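Local structure of orotidine 5'-phosphate decarboxylase (Lactobacillus acidophilus, 3TFX) at residues P29-Y42 with T53-M65. The protein probably catalyses the decarboxylation of orotidine 5'-monophosphate to uridine 5'-monophosphate, the last step of de novo UMP synthesis, as a homodimer. Residues are numbered along the deposited sequence; the frame is centred on the assembly and turned at random.
Sequences PHDVFVKVGMELFY and TQQGYKIFLDLKM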
loop_
_atom_site.group_PDB
_atom_site.type_symbol
_atom_site.label_atom_id
_atom_site.label_comp_id
_atom_site.label_asym_id
_atom_site.label_seq_id
_atom_site.Cartn_x
_atom_site.Cartn_y
_atom_site.Cartn_z
ATOM N N PRO A 29 -4.753 16.477 -22.659
ATOM C CA PRO A 29 -5.041 15.736 -21.438
ATOM C C PRO A 29 -6.097 14.646 -21.610
ATOM O O PRO A 29 -5.945 13.570 -21.066
ATOM C CB PRO A 29 -5.513 16.832 -20.476
ATOM C CG PRO A 29 -4.722 18.032 -20.893
ATOM C CD PRO A 29 -4.562 17.924 -22.388
ATOM N N HIS A 30 -7.126 14.917 -22.400
ATOM C CA HIS A 30 -8.205 13.958 -22.634
ATOM C C HIS A 30 -7.790 12.726 -23.423
ATOM O O HIS A 30 -8.549 11.759 -23.497
ATOM C CB HIS A 30 -9.407 14.650 -23.288
ATOM C CG HIS A 30 -10.100 15.610 -22.368
ATOM N ND1 HIS A 30 -10.986 15.199 -21.394
ATOM C CD2 HIS A 30 -10.015 16.959 -22.254
ATOM C CE1 HIS A 30 -11.430 16.251 -20.733
ATOM N NE2 HIS A 30 -10.855 17.332 -21.232
ATOM N N ASP A 31 -6.580 12.763 -23.985
ATOM C CA ASP A 31 -6.024 11.637 -24.716
ATOM C C ASP A 31 -4.936 10.919 -23.908
ATOM O O ASP A 31 -4.282 10.021 -24.419
ATOM C CB ASP A 31 -5.456 12.104 -26.073
ATOM C CG ASP A 31 -6.499 12.811 -26.939
ATOM O OD1 ASP A 31 -7.695 12.477 -26.815
ATOM O OD2 ASP A 31 -6.129 13.715 -27.727
ATOM N N VAL A 32 -4.717 11.324 -22.662
ATOM C CA VAL A 32 -3.619 10.731 -21.914
ATOM C C VAL A 32 -4.012 10.067 -20.600
ATOM O O VAL A 32 -4.827 10.582 -19.818
ATOM C CB VAL A 32 -2.321 11.623 -21.868
ATOM C CG1 VAL A 32 -2.525 13.003 -22.499
ATOM C CG2 VAL A 32 -1.681 11.674 -20.490
ATOM N N PHE A 33 -3.445 8.878 -20.425
ATOM C CA PHE A 33 -3.747 7.988 -19.326
ATOM C C PHE A 33 -2.386 7.672 -18.727
ATOM O O PHE A 33 -1.535 7.079 -19.389
ATOM C CB PHE A 33 -4.430 6.712 -19.872
ATOM C CG PHE A 33 -5.190 5.887 -18.831
ATOM C CD1 PHE A 33 -6.253 5.076 -19.226
ATOM C CD2 PHE A 33 -4.850 5.914 -17.475
ATOM C CE1 PHE A 33 -6.958 4.292 -18.303
ATOM C CE2 PHE A 33 -5.563 5.146 -16.532
ATOM C CZ PHE A 33 -6.618 4.331 -16.953
ATOM N N VAL A 34 -2.159 8.085 -17.482
ATOM C CA VAL A 34 -0.868 7.830 -16.847
ATOM C C VAL A 34 -0.978 6.982 -15.582
ATOM O O VAL A 34 -2.046 6.905 -14.960
ATOM C CB VAL A 34 -0.095 9.143 -16.516
ATOM C CG1 VAL A 34 0.220 9.920 -17.789
ATOM C CG2 VAL A 34 -0.875 9.993 -15.516
ATOM N N LYS A 35 0.140 6.356 -15.210
ATOM C CA LYS A 35 0.228 5.596 -13.967
ATOM C C LYS A 35 1.250 6.229 -13.039
ATOM O O LYS A 35 2.405 6.397 -13.421
ATOM C CB LYS A 35 0.643 4.141 -14.223
ATOM C CG LYS A 35 0.644 3.256 -12.947
ATOM C CD LYS A 35 1.040 1.831 -13.251
ATOM C CE LYS A 35 2.541 1.610 -13.158
ATOM N NZ LYS A 35 2.944 0.978 -11.862
ATOM N N VAL A 36 0.818 6.562 -11.827
ATOM C CA VAL A 36 1.726 6.982 -10.751
ATOM C C VAL A 36 1.559 6.106 -9.509
ATOM O O VAL A 36 0.469 5.603 -9.213
ATOM C CB VAL A 36 1.560 8.475 -10.399
ATOM C CG1 VAL A 36 2.149 9.336 -11.511
ATOM C CG2 VAL A 36 0.093 8.830 -10.183
ATOM N N GLY A 37 2.658 5.904 -8.808
ATOM C CA GLY A 37 2.679 5.016 -7.670
ATOM C C GLY A 37 3.069 5.769 -6.429
ATOM O O GLY A 37 2.886 6.984 -6.350
HETATM N N MSE A 38 3.601 5.028 -5.464
HETATM C CA MSE A 38 4.118 5.590 -4.213
HETATM C C MSE A 38 5.131 6.708 -4.412
HETATM O O MSE A 38 5.088 7.700 -3.703
HETATM C CB MSE A 38 4.824 4.503 -3.409
HETATM C CG MSE A 38 3.923 3.649 -2.613
HETATM SE SE MSE A 38 5.034 2.266 -1.842
HETATM C CE MSE A 38 3.614 0.931 -1.657
ATOM N N GLU A 39 6.061 6.504 -5.342
ATOM C CA GLU A 39 7.134 7.451 -5.610
ATOM C C GLU A 39 6.609 8.881 -5.781
ATOM O O GLU A 39 7.080 9.802 -5.096
ATOM C CB GLU A 39 7.986 7.002 -6.814
ATOM C CG GLU A 39 8.997 8.084 -7.293
ATOM C CD GLU A 39 10.133 7.539 -8.155
ATOM O OE1 GLU A 39 9.999 6.433 -8.728
ATOM O OE2 GLU A 39 11.171 8.225 -8.252
ATOM N N LEU A 40 5.626 9.066 -6.661
ATOM C CA LEU A 40 5.041 10.386 -6.852
ATOM C C LEU A 40 4.022 10.778 -5.777
ATOM O O LEU A 40 4.136 11.851 -5.169
ATOM C CB LEU A 40 4.418 10.545 -8.250
ATOM C CG LEU A 40 3.775 11.925 -8.459
ATOM C CD1 LEU A 40 4.818 13.066 -8.398
ATOM C CD2 LEU A 40 3.017 12.022 -9.740
ATOM N N PHE A 41 3.016 9.932 -5.564
ATOM C CA PHE A 41 1.922 10.252 -4.647
ATOM C C PHE A 41 2.365 10.597 -3.217
ATOM O O PHE A 41 1.845 11.549 -2.625
ATOM C CB PHE A 41 0.857 9.142 -4.662
ATOM C CG PHE A 41 -0.403 9.481 -3.888
ATOM C CD1 PHE A 41 -1.226 10.515 -4.295
ATOM C CD2 PHE A 41 -0.762 8.745 -2.764
ATOM C CE1 PHE A 41 -2.377 10.824 -3.589
ATOM C CE2 PHE A 41 -1.912 9.051 -2.049
ATOM C CZ PHE A 41 -2.723 10.083 -2.464
ATOM N N TYR A 42 3.334 9.862 -2.675
ATOM C CA TYR A 42 3.818 10.127 -1.307
ATOM C C TYR A 42 4.697 11.390 -1.194
ATOM O O TYR A 42 4.937 11.880 -0.076
ATOM C CB TYR A 42 4.539 8.902 -0.711
ATOM C CG TYR A 42 3.647 7.698 -0.397
ATOM C CD1 TYR A 42 2.283 7.697 -0.717
ATOM C CD2 TYR A 42 4.186 6.545 0.206
ATOM C CE1 TYR A 42 1.465 6.584 -0.418
ATOM C CE2 TYR A 42 3.385 5.429 0.508
ATOM C CZ TYR A 42 2.028 5.454 0.177
ATOM O OH TYR A 42 1.235 4.371 0.475
ATOM N N THR A 53 -6.859 15.321 -12.640
ATOM C CA THR A 53 -8.056 14.650 -13.155
ATOM C C THR A 53 -9.108 15.662 -13.593
ATOM O O THR A 53 -9.898 15.388 -14.492
ATOM C CB THR A 53 -8.654 13.643 -12.147
ATOM O OG1 THR A 53 -9.028 14.328 -10.947
ATOM C CG2 THR A 53 -7.628 12.533 -11.808
ATOM N N GLN A 54 -9.107 16.825 -12.944
ATOM C CA GLN A 54 -9.989 17.937 -13.293
ATOM C C GLN A 54 -9.709 18.454 -14.707
ATOM O O GLN A 54 -10.633 18.808 -15.430
ATOM C CB GLN A 54 -9.858 19.078 -12.275
ATOM C CG GLN A 54 -10.638 18.823 -10.968
ATOM C CD GLN A 54 -10.357 19.857 -9.865
ATOM O OE1 GLN A 54 -9.784 20.927 -10.118
ATOM N NE2 GLN A 54 -10.769 19.537 -8.635
ATOM N N GLN A 55 -8.430 18.477 -15.076
ATOM C CA GLN A 55 -7.987 18.735 -16.449
ATOM C C GLN A 55 -8.381 17.650 -17.449
ATOM O O GLN A 55 -8.245 17.851 -18.660
ATOM C CB GLN A 55 -6.469 18.863 -16.495
ATOM C CG GLN A 55 -5.906 20.097 -15.843
ATOM C CD GLN A 55 -4.398 20.121 -15.940
ATOM O OE1 GLN A 55 -3.830 19.969 -17.030
ATOM N NE2 GLN A 55 -3.731 20.296 -14.802
ATOM N N GLY A 56 -8.830 16.492 -16.962
ATOM C CA GLY A 56 -9.229 15.412 -17.860
ATOM C C GLY A 56 -8.236 14.270 -18.036
ATOM O O GLY A 56 -8.507 13.339 -18.790
ATOM N N TYR A 57 -7.092 14.324 -17.353
ATOM C CA TYR A 57 -6.163 13.193 -17.350
ATOM C C TYR A 57 -6.828 11.962 -16.725
ATOM O O TYR A 57 -7.582 12.074 -15.741
ATOM C CB TYR A 57 -4.877 13.529 -16.602
ATOM C CG TYR A 57 -3.952 14.490 -17.329
ATOM C CD1 TYR A 57 -3.193 14.065 -18.421
ATOM C CD2 TYR A 57 -3.835 15.822 -16.921
ATOM C CE1 TYR A 57 -2.341 14.945 -19.097
ATOM C CE2 TYR A 57 -2.985 16.712 -17.589
ATOM C CZ TYR A 57 -2.251 16.265 -18.680
ATOM O OH TYR A 57 -1.407 17.133 -19.354
ATOM N N LYS A 58 -6.608 10.797 -17.332
ATOM C CA LYS A 58 -6.998 9.548 -16.698
ATOM C C LYS A 58 -5.782 9.048 -15.904
ATOM O O LYS A 58 -4.662 9.031 -16.422
ATOM C CB LYS A 58 -7.500 8.528 -17.722
ATOM C CG LYS A 58 -8.877 8.861 -18.320
ATOM C CD LYS A 58 -9.468 7.666 -19.080
ATOM C CE LYS A 58 -10.301 8.080 -20.317
ATOM N NZ LYS A 58 -11.587 8.792 -20.012
ATOM N N ILE A 59 -5.990 8.713 -14.635
ATOM C CA ILE A 59 -4.904 8.269 -13.755
ATOM C C ILE A 59 -5.148 6.869 -13.217
ATOM O O ILE A 59 -6.202 6.580 -12.668
ATOM C CB ILE A 59 -4.618 9.273 -12.561
ATOM C CG1 ILE A 59 -3.810 10.491 -13.030
ATOM C CG2 ILE A 59 -3.817 8.612 -11.444
ATOM C CD1 ILE A 59 -4.648 11.575 -13.640
ATOM N N PHE A 60 -4.145 6.005 -13.398
ATOM C CA PHE A 60 -4.054 4.735 -12.700
ATOM C C PHE A 60 -3.240 5.064 -11.454
ATOM O O PHE A 60 -2.028 5.234 -11.525
ATOM C CB PHE A 60 -3.386 3.693 -13.631
ATOM C CG PHE A 60 -3.040 2.362 -12.989
ATOM C CD1 PHE A 60 -3.403 2.039 -11.680
ATOM C CD2 PHE A 60 -2.343 1.419 -13.725
ATOM C CE1 PHE A 60 -3.054 0.796 -11.126
ATOM C CE2 PHE A 60 -1.997 0.180 -13.185
ATOM C CZ PHE A 60 -2.352 -0.134 -11.884
ATOM N N LEU A 61 -3.921 5.217 -10.314
ATOM C CA LEU A 61 -3.225 5.456 -9.051
ATOM C C LEU A 61 -2.892 4.136 -8.361
ATOM O O LEU A 61 -3.761 3.482 -7.766
ATOM C CB LEU A 61 -4.035 6.375 -8.128
ATOM C CG LEU A 61 -3.398 6.736 -6.781
ATOM C CD1 LEU A 61 -1.937 7.186 -6.925
ATOM C CD2 LEU A 61 -4.210 7.809 -6.123
ATOM N N ASP A 62 -1.613 3.775 -8.435
ATOM C CA ASP A 62 -1.151 2.432 -8.138
ATOM C C ASP A 62 -0.448 2.365 -6.776
ATOM O O ASP A 62 0.790 2.372 -6.693
ATOM C CB ASP A 62 -0.221 1.986 -9.270
ATOM C CG ASP A 62 0.281 0.552 -9.117
ATOM O OD1 ASP A 62 -0.157 -0.183 -8.195
ATOM O OD2 ASP A 62 1.130 0.169 -9.942
ATOM N N LEU A 63 -1.257 2.272 -5.721
ATOM C CA LEU A 63 -0.775 2.284 -4.337
ATOM C C LEU A 63 -0.868 0.925 -3.630
ATOM O O LEU A 63 -0.437 0.811 -2.477
ATOM C CB LEU A 63 -1.562 3.328 -3.543
ATOM C CG LEU A 63 -1.070 4.766 -3.352
ATOM C CD1 LEU A 63 0.009 5.242 -4.341
ATOM C CD2 LEU A 63 -2.263 5.745 -3.268
ATOM N N LYS A 64 -1.443 -0.077 -4.306
ATOM C CA LYS A 64 -1.494 -1.480 -3.829
ATOM C C LYS A 64 -1.947 -1.622 -2.363
ATOM O O LYS A 64 -1.237 -2.196 -1.525
ATOM C CB LYS A 64 -0.155 -2.207 -4.058
ATOM C CG LYS A 64 0.373 -2.124 -5.497
ATOM C CD LYS A 64 1.524 -3.094 -5.746
ATOM C CE LYS A 64 1.992 -3.041 -7.222
ATOM N NZ LYS A 64 2.344 -1.642 -7.682
HETATM N N MSE A 65 -3.121 -1.090 -2.049
HETATM C CA MSE A 65 -3.553 -1.059 -0.647
HETATM C C MSE A 65 -3.586 -2.465 -0.080
HETATM O O MSE A 65 -4.064 -3.403 -0.744
HETATM C CB MSE A 65 -4.896 -0.364 -0.502
HETATM C CG MSE A 65 -4.816 1.141 -0.690
HETATM SE SE MSE A 65 -6.595 1.948 -0.730
HETATM C CE MSE A 65 -7.194 1.192 -2.445
HETATM O O HOH W 1 3.270 2.024 -5.900
#
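Strands 33-36 and 58-65 run parallel at 20°, neighbours in an eight-stranded TIM barrel, and five backbone hydrogen bonds lace them from Lys-58 N to Val-32 O up to Asp-62 N to Val-36 O. The contact illustrates how a β/α barrel divides its labour by sheet face. On the face carrying Val-34, Val-36, Ile-59 and Leu-61, Val-36 CG2 touches both Ile-59 and Leu-61, which reach helix 46-54 at Leu-52 and Ile-49; beyond them Leu-63 CD2 meets Phe-41 CD2 at 3.4 Å. At the N-terminal end Pro-29 CB sits 3.8 Å from the Tyr-57 ring centroid, over its face, while Val-32 CG2 touches the edge of that ring. The face of Phe-33, Lys-35, Lys-58 and Phe-60 lines the barrel interior. There Lys-58 CB rests over one face of the Phe-33 ring, offset toward its rim, and Lys-35 lays its CG and CD over the face of Phe-60, Lys-35 CD lying 3.4 Å from Phe-60 CD2. With CG anti to the backbone N (chi1 -175°) and the chain bending only further out, Lys-35 NZ reaches the anti lone pair of Asp-62 OD2 at 2.8 Å. Lys-64 NZ takes Asp-62 OD1 at 2.9 Å, and Thr-88 also bonds OD1. A methionine in place of Lys-35 would probably leave Asp-62 OD2 without this charged mate. All three are predicted substrate-binding residues; Lys-64, the predicted proton donor, also pairs with Asp-67 of the second subunit, a charge series consistent with a site completed across the dimer interface.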